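Local coordinates for capsid protein (PDB 5YKV), which is part of the nodavirus capsid protein, where this all-beta domain probably pairs with a second copy to form a dimeric surface spike, at residues 38-43 / 117-122; 53-58 / 103-108. All blocks are in the same frame, centred on the assembly; numbering follows the deposited sequence.

Interaction 1. Residues 38-43 / 117-122; sequences PNSKFI and IIRAIV
F42 leans across from strand 41-51 onto I117, I118 and R119 of strand 114-121. At its root, F42 CB lies 3.6 Å from I118 O. CG sits beside the backbone N and anti to the carbonyl carbon (chi1 -58°), and the ring tilts toward the neighbouring strand. I118 O then lies at the ring edge, near the ring plane. Further out, F42 CD1 meets the branch methyl of I117, with I117 CG2 3.5 Å away. F42 CE1 reaches R119, with R119 CB at 3.7 Å and R119 CD at 3.9 Å. R119 is extended from CG to NE and runs alongside the phenylalanine, pointing the same way. Its aliphatic part makes the contact. The guanidinium plane is turned 56° from the ring, and NE bonds to N125 O, which S40 OG also uses. F88 adds a second ring next to F42.

The two strands are antiparallel neighbours in the sheet. The strand order is that of a jelly roll, in which the pair would be the fourth strand, D, and the last. I43 and I118 form the hydrogen-bonded pair. I43 N donates to I118 O at 3.0 Å. I118 N donates back to I43 O at 2.8 Å. I118 O also receives a CA-H...O contact from F42 CA at 3.4 Å. The I43 and I118 side chains lie on the sheet face away from F42 and R119. There they meet the second subunit: I118 packs on I118 of that subunit and I43 on its Y11.

Interaction 2. Residues 53-58 / 103-108; sequences SEVLQK and DYQGAV
Main-chain bonds join K58 and D103, an antiparallel hydrogen-bonded pair. K58 N donates to D103 O at 3.1 Å. The return bond, D103 N to K58 O, measures 2.9 Å and is straighter. Beyond Y104 the pairing weakens. Q105 N is shared between V55 O and L56 O, and both bonds are weak.

One side-chain bond crosses. Q57 NE2 donates to G106 O at 2.9 Å, almost straight (173° at the hydrogen). The acceptor lies in the amide plane of Q57. Q57 OE1 is taken by R50, so both ends of the amide are held and its rotation is fixed.

Water 1 bridges two carbonyls that face each other as acceptors. It lies 2.6 Å from L56 O and 2.7 Å from D103 O. It donates to each, though other acceptors nearby mean the two bonds need not be made at once.

Packing centres on Y104. Q57 lies over one face of the ring, with Q57 CB 3.5 Å from the centroid in a CH-pi contact. With CG anti to the carbonyl carbon (chi1 -67°), the chain continues across the ring, and Q57 CG comes within 3.3 Å of Y104 CD2. K58 O sits in plane at the ring edge. Two apolar tips rest against polar atoms: L56 CD1 lies 3.8 Å from Q105 NE2, and V55 CG2 meets the backbone N and O of G106.

Within 53-58, S53 OG accepts from V55 N in an ST turn. The whole contact is the fraying end of a strand pair, where the loops before strand 57-63 and after strand 96-104 meet. In jelly-roll terms they would be the DE and HI loops.

In the fold
From the N terminus the chain lays down strands 10-18 and 26-33, then enters strand 41-51 through residues 38-43. The next turn leads into 53-58 and strand 57-63. Strands 69-75 and 79-89 follow. Strand 96-104 then runs out into 103-108, where interaction 2 closes the inner loop. The chain goes on into strand 114-121, and interaction 1 closes the outer loop at 117-122. Interaction 2 is therefore nested inside interaction 1. Their centres are about 32 Å apart, on opposite sides of the chain's centre. Interaction 1 joins strands 41-51 and 114-121 beside the second subunit. Interaction 2 joins 57-63 and 96-104 at the other end.

Interaction 1. Residues 38-43 / 117-122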
loop_
_atom_site.group_PDB
_atom_site.type_symbol
_atom_site.label_atom_id
_atom_site.label_comp_id
_atom_site.label_asym_id
_atom_site.label_seq_id
_atom_site.Cartn_x
_atom_site.Cartn_y
_atom_site.Cartn_z
ATOM N N PRO B 38 19.179 9.526 -3.150
ATOM C CA PRO B 38 19.308 9.846 -4.575
ATOM C C PRO B 38 19.458 8.600 -5.479
ATOM O O PRO B 38 20.215 7.698 -5.180
ATOM C CB PRO B 38 20.552 10.764 -4.560
ATOM C CG PRO B 38 20.522 11.420 -3.206
ATOM C CD PRO B 38 20.088 10.301 -2.283
ATOM N N ASN B 39 18.663 8.531 -6.546
ATOM C CA ASN B 39 18.757 7.485 -7.561
ATOM C C ASN B 39 18.165 6.150 -7.080
ATOM O O ASN B 39 18.024 5.242 -7.892
ATOM C CB ASN B 39 20.201 7.296 -8.028
ATOM C CG ASN B 39 20.848 8.600 -8.454
ATOM O OD1 ASN B 39 20.332 9.253 -9.357
ATOM N ND2 ASN B 39 21.953 8.985 -7.817
ATOM N N SER B 40 17.764 6.030 -5.804
ATOM C CA SER B 40 17.091 4.781 -5.334
ATOM C C SER B 40 15.753 4.564 -6.041
ATOM O O SER B 40 15.125 5.491 -6.497
ATOM C CB SER B 40 16.875 4.756 -3.871
ATOM O OG SER B 40 18.095 4.525 -3.212
ATOM N N LYS B 41 15.338 3.296 -6.104
ATOM C CA LYS B 41 14.130 2.921 -6.732
ATOM C C LYS B 41 13.079 2.539 -5.683
ATOM O O LYS B 41 13.297 1.732 -4.800
ATOM C CB LYS B 41 14.440 1.769 -7.675
ATOM C CG LYS B 41 15.399 2.102 -8.804
ATOM C CD LYS B 41 15.639 0.935 -9.728
ATOM C CE LYS B 41 16.652 1.230 -10.819
ATOM N NZ LYS B 41 17.374 -0.009 -11.213
ATOM N N PHE B 42 11.887 3.087 -5.848
ATOM C CA PHE B 42 10.845 2.916 -4.884
ATOM C C PHE B 42 9.538 2.493 -5.541
ATOM O O PHE B 42 9.329 2.662 -6.731
ATOM C CB PHE B 42 10.579 4.242 -4.200
ATOM C CG PHE B 42 11.764 4.853 -3.519
ATOM C CD1 PHE B 42 12.048 4.564 -2.199
ATOM C CD2 PHE B 42 12.562 5.762 -4.185
ATOM C CE1 PHE B 42 13.116 5.163 -1.556
ATOM C CE2 PHE B 42 13.648 6.337 -3.546
ATOM C CZ PHE B 42 13.920 6.042 -2.233
ATOM N N ILE B 43 8.647 1.975 -4.699
ATOM C CA ILE B 43 7.193 1.878 -4.970
ATOM C C ILE B 43 6.482 2.729 -3.926
ATOM O O ILE B 43 6.714 2.552 -2.730
ATOM C CB ILE B 43 6.682 0.433 -4.881
ATOM C CG1 ILE B 43 7.355 -0.439 -5.922
ATOM C CG2 ILE B 43 5.168 0.366 -5.042
ATOM C CD1 ILE B 43 6.688 -0.359 -7.261
ATOM N N ILE B 117 5.906 5.069 1.365
ATOM C CA ILE B 117 6.974 4.767 0.408
ATOM C C ILE B 117 7.701 3.475 0.799
ATOM O O ILE B 117 8.144 3.318 1.930
ATOM C CB ILE B 117 7.922 5.963 0.319
ATOM C CG1 ILE B 117 7.278 7.056 -0.538
ATOM C CG2 ILE B 117 9.286 5.512 -0.208
ATOM C CD1 ILE B 117 8.017 8.355 -0.528
ATOM N N ILE B 118 7.828 2.567 -0.176
ATOM C CA ILE B 118 8.469 1.282 0.010
ATOM C C ILE B 118 9.797 1.233 -0.780
ATOM O O ILE B 118 9.824 1.492 -1.974
ATOM C CB ILE B 118 7.496 0.184 -0.419
ATOM C CG1 ILE B 118 6.202 0.280 0.389
ATOM C CG2 ILE B 118 8.131 -1.189 -0.297
ATOM C CD1 ILE B 118 5.235 -0.818 0.106
ATOM N N ARG B 119 10.878 0.847 -0.082
ATOM C CA ARG B 119 12.269 0.802 -0.577
ATOM C C ARG B 119 12.865 -0.586 -0.270
ATOM O O ARG B 119 12.943 -0.996 0.878
ATOM C CB ARG B 119 13.057 1.894 0.158
ATOM C CG ARG B 119 14.544 1.994 -0.150
ATOM C CD ARG B 119 15.268 2.916 0.840
ATOM N NE ARG B 119 16.716 2.810 0.688
ATOM C CZ ARG B 119 17.603 2.861 1.678
ATOM N NH1 ARG B 119 18.878 2.577 1.444
ATOM N NH2 ARG B 119 17.218 3.197 2.897
ATOM N N ALA B 120 13.252 -1.328 -1.303
ATOM C CA ALA B 120 14.060 -2.515 -1.123
ATOM C C ALA B 120 15.472 -2.068 -0.723
ATOM O O ALA B 120 16.049 -1.217 -1.374
ATOM C CB ALA B 120 14.055 -3.309 -2.398
ATOM N N ILE B 121 15.954 -2.546 0.428
ATOM C CA ILE B 121 17.293 -2.300 0.900
ATOM C C ILE B 121 18.149 -3.471 0.423
ATOM O O ILE B 121 18.139 -4.560 1.016
ATOM C CB ILE B 121 17.290 -2.109 2.422
ATOM C CG1 ILE B 121 16.330 -0.970 2.781
ATOM C CG2 ILE B 121 18.707 -1.864 2.941
ATOM C CD1 ILE B 121 16.424 -0.488 4.207
ATOM N N VAL B 122 18.779 -3.241 -0.730
ATOM C CA VAL B 122 19.584 -4.198 -1.433
ATOM C C VAL B 122 20.534 -3.436 -2.369
ATOM O O VAL B 122 20.221 -2.332 -2.869
ATOM C CB VAL B 122 18.684 -5.179 -2.210
ATOM C CG1 VAL B 122 18.069 -4.523 -3.431
ATOM C CG2 VAL B 122 19.437 -6.443 -2.622
#

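Interaction 2. Residues 53-58 / 103-108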
loop_
_atom_site.group_PDB
_atom_site.type_symbol
_atom_site.label_atom_id
_atom_site.label_comp_id
_atom_site.label_asym_id
_atom_site.label_seq_id
_atom_site.Cartn_x
_atom_site.Cartn_y
_atom_site.Cartn_z
ATOM N N SER B 53 -14.740 12.849 4.567
ATOM C CA SER B 53 -15.324 14.175 4.450
ATOM C C SER B 53 -16.817 14.052 4.149
ATOM O O SER B 53 -17.532 14.959 4.356
ATOM C CB SER B 53 -14.651 14.982 3.355
ATOM O OG SER B 53 -14.941 14.427 2.071
ATOM N N GLU B 54 -17.216 12.946 3.529
ATOM C CA GLU B 54 -18.582 12.678 3.101
ATOM C C GLU B 54 -18.962 13.608 1.924
ATOM O O GLU B 54 -20.088 13.578 1.512
ATOM C CB GLU B 54 -19.565 12.715 4.304
ATOM C CG GLU B 54 -19.294 11.702 5.448
ATOM C CD GLU B 54 -19.162 10.171 5.193
ATOM O OE1 GLU B 54 -19.388 9.709 4.030
ATOM O OE2 GLU B 54 -18.811 9.384 6.175
ATOM N N VAL B 55 -18.002 14.347 1.328
ATOM C CA VAL B 55 -18.251 15.287 0.192
ATOM C C VAL B 55 -17.339 14.959 -1.017
ATOM O O VAL B 55 -16.876 15.840 -1.724
ATOM C CB VAL B 55 -18.169 16.777 0.624
ATOM C CG1 VAL B 55 -19.250 17.135 1.638
ATOM C CG2 VAL B 55 -16.807 17.178 1.178
ATOM N N LEU B 56 -17.151 13.667 -1.300
ATOM C CA LEU B 56 -16.707 13.158 -2.601
ATOM C C LEU B 56 -15.377 13.810 -3.007
ATOM O O LEU B 56 -15.293 14.480 -4.064
ATOM C CB LEU B 56 -17.809 13.391 -3.653
ATOM C CG LEU B 56 -19.054 12.501 -3.520
ATOM C CD1 LEU B 56 -19.985 12.992 -2.418
ATOM C CD2 LEU B 56 -19.806 12.417 -4.835
ATOM N N GLN B 57 -14.353 13.617 -2.160
ATOM C CA GLN B 57 -13.024 14.180 -2.410
ATOM C C GLN B 57 -12.182 13.183 -3.209
ATOM O O GLN B 57 -11.664 12.208 -2.684
ATOM C CB GLN B 57 -12.388 14.603 -1.092
ATOM C CG GLN B 57 -13.124 15.777 -0.473
ATOM C CD GLN B 57 -12.561 16.251 0.848
ATOM O OE1 GLN B 57 -11.961 15.486 1.612
ATOM N NE2 GLN B 57 -12.883 17.492 1.179
ATOM N N LYS B 58 -12.112 13.415 -4.512
ATOM C CA LYS B 58 -11.423 12.544 -5.459
ATOM C C LYS B 58 -10.049 13.157 -5.773
ATOM O O LYS B 58 -9.921 14.344 -6.043
ATOM C CB LYS B 58 -12.235 12.395 -6.747
ATOM C CG LYS B 58 -11.527 11.655 -7.872
ATOM C CD LYS B 58 -12.361 11.499 -9.126
ATOM C CE LYS B 58 -11.625 10.669 -10.157
ATOM N NZ LYS B 58 -12.326 10.642 -11.460
ATOM N N ASP B 103 -10.704 16.714 -7.560
ATOM C CA ASP B 103 -12.092 17.022 -7.874
ATOM C C ASP B 103 -12.915 16.702 -6.626
ATOM O O ASP B 103 -13.314 15.576 -6.405
ATOM C CB ASP B 103 -12.546 16.258 -9.112
ATOM C CG ASP B 103 -13.959 16.575 -9.607
ATOM O OD1 ASP B 103 -14.773 17.094 -8.814
ATOM O OD2 ASP B 103 -14.232 16.278 -10.797
ATOM N N TYR B 104 -13.085 17.715 -5.781
ATOM C CA TYR B 104 -13.721 17.620 -4.480
ATOM C C TYR B 104 -15.080 18.338 -4.577
ATOM O O TYR B 104 -15.172 19.432 -5.131
ATOM C CB TYR B 104 -12.846 18.272 -3.404
ATOM C CG TYR B 104 -11.562 17.602 -2.974
ATOM C CD1 TYR B 104 -10.835 16.726 -3.783
ATOM C CD2 TYR B 104 -11.018 17.912 -1.739
ATOM C CE1 TYR B 104 -9.638 16.158 -3.346
ATOM C CE2 TYR B 104 -9.846 17.335 -1.285
ATOM C CZ TYR B 104 -9.148 16.456 -2.090
ATOM O OH TYR B 104 -7.972 15.934 -1.618
ATOM N N GLN B 105 -16.142 17.729 -4.052
ATOM C CA GLN B 105 -17.479 18.399 -4.064
ATOM C C GLN B 105 -17.482 19.562 -3.055
ATOM O O GLN B 105 -18.085 20.568 -3.296
ATOM C CB GLN B 105 -18.556 17.374 -3.721
ATOM C CG GLN B 105 -19.990 17.817 -3.941
ATOM C CD GLN B 105 -20.970 16.893 -3.241
ATOM O OE1 GLN B 105 -21.087 16.905 -1.998
ATOM N NE2 GLN B 105 -21.643 16.055 -4.029
ATOM N N GLY B 106 -16.854 19.341 -1.896
ATOM C CA GLY B 106 -16.528 20.359 -0.856
ATOM C C GLY B 106 -15.046 20.343 -0.454
ATOM O O GLY B 106 -14.359 19.301 -0.507
ATOM N N ALA B 107 -14.512 21.505 -0.066
ATOM C CA ALA B 107 -13.067 21.617 0.203
ATOM C C ALA B 107 -12.824 22.733 1.210
ATOM O O ALA B 107 -11.905 23.522 1.063
ATOM C CB ALA B 107 -12.327 21.862 -1.081
ATOM N N VAL B 108 -13.676 22.771 2.237
ATOM C CA VAL B 108 -13.615 23.782 3.268
ATOM C C VAL B 108 -12.283 23.669 4.030
ATOM O O VAL B 108 -11.605 24.691 4.203
ATOM C CB VAL B 108 -14.846 23.692 4.193
ATOM C CG1 VAL B 108 -14.541 24.158 5.612
ATOM C CG2 VAL B 108 -16.041 24.441 3.599
HETATM O O HOH W 1 -15.919 14.761 -6.570
#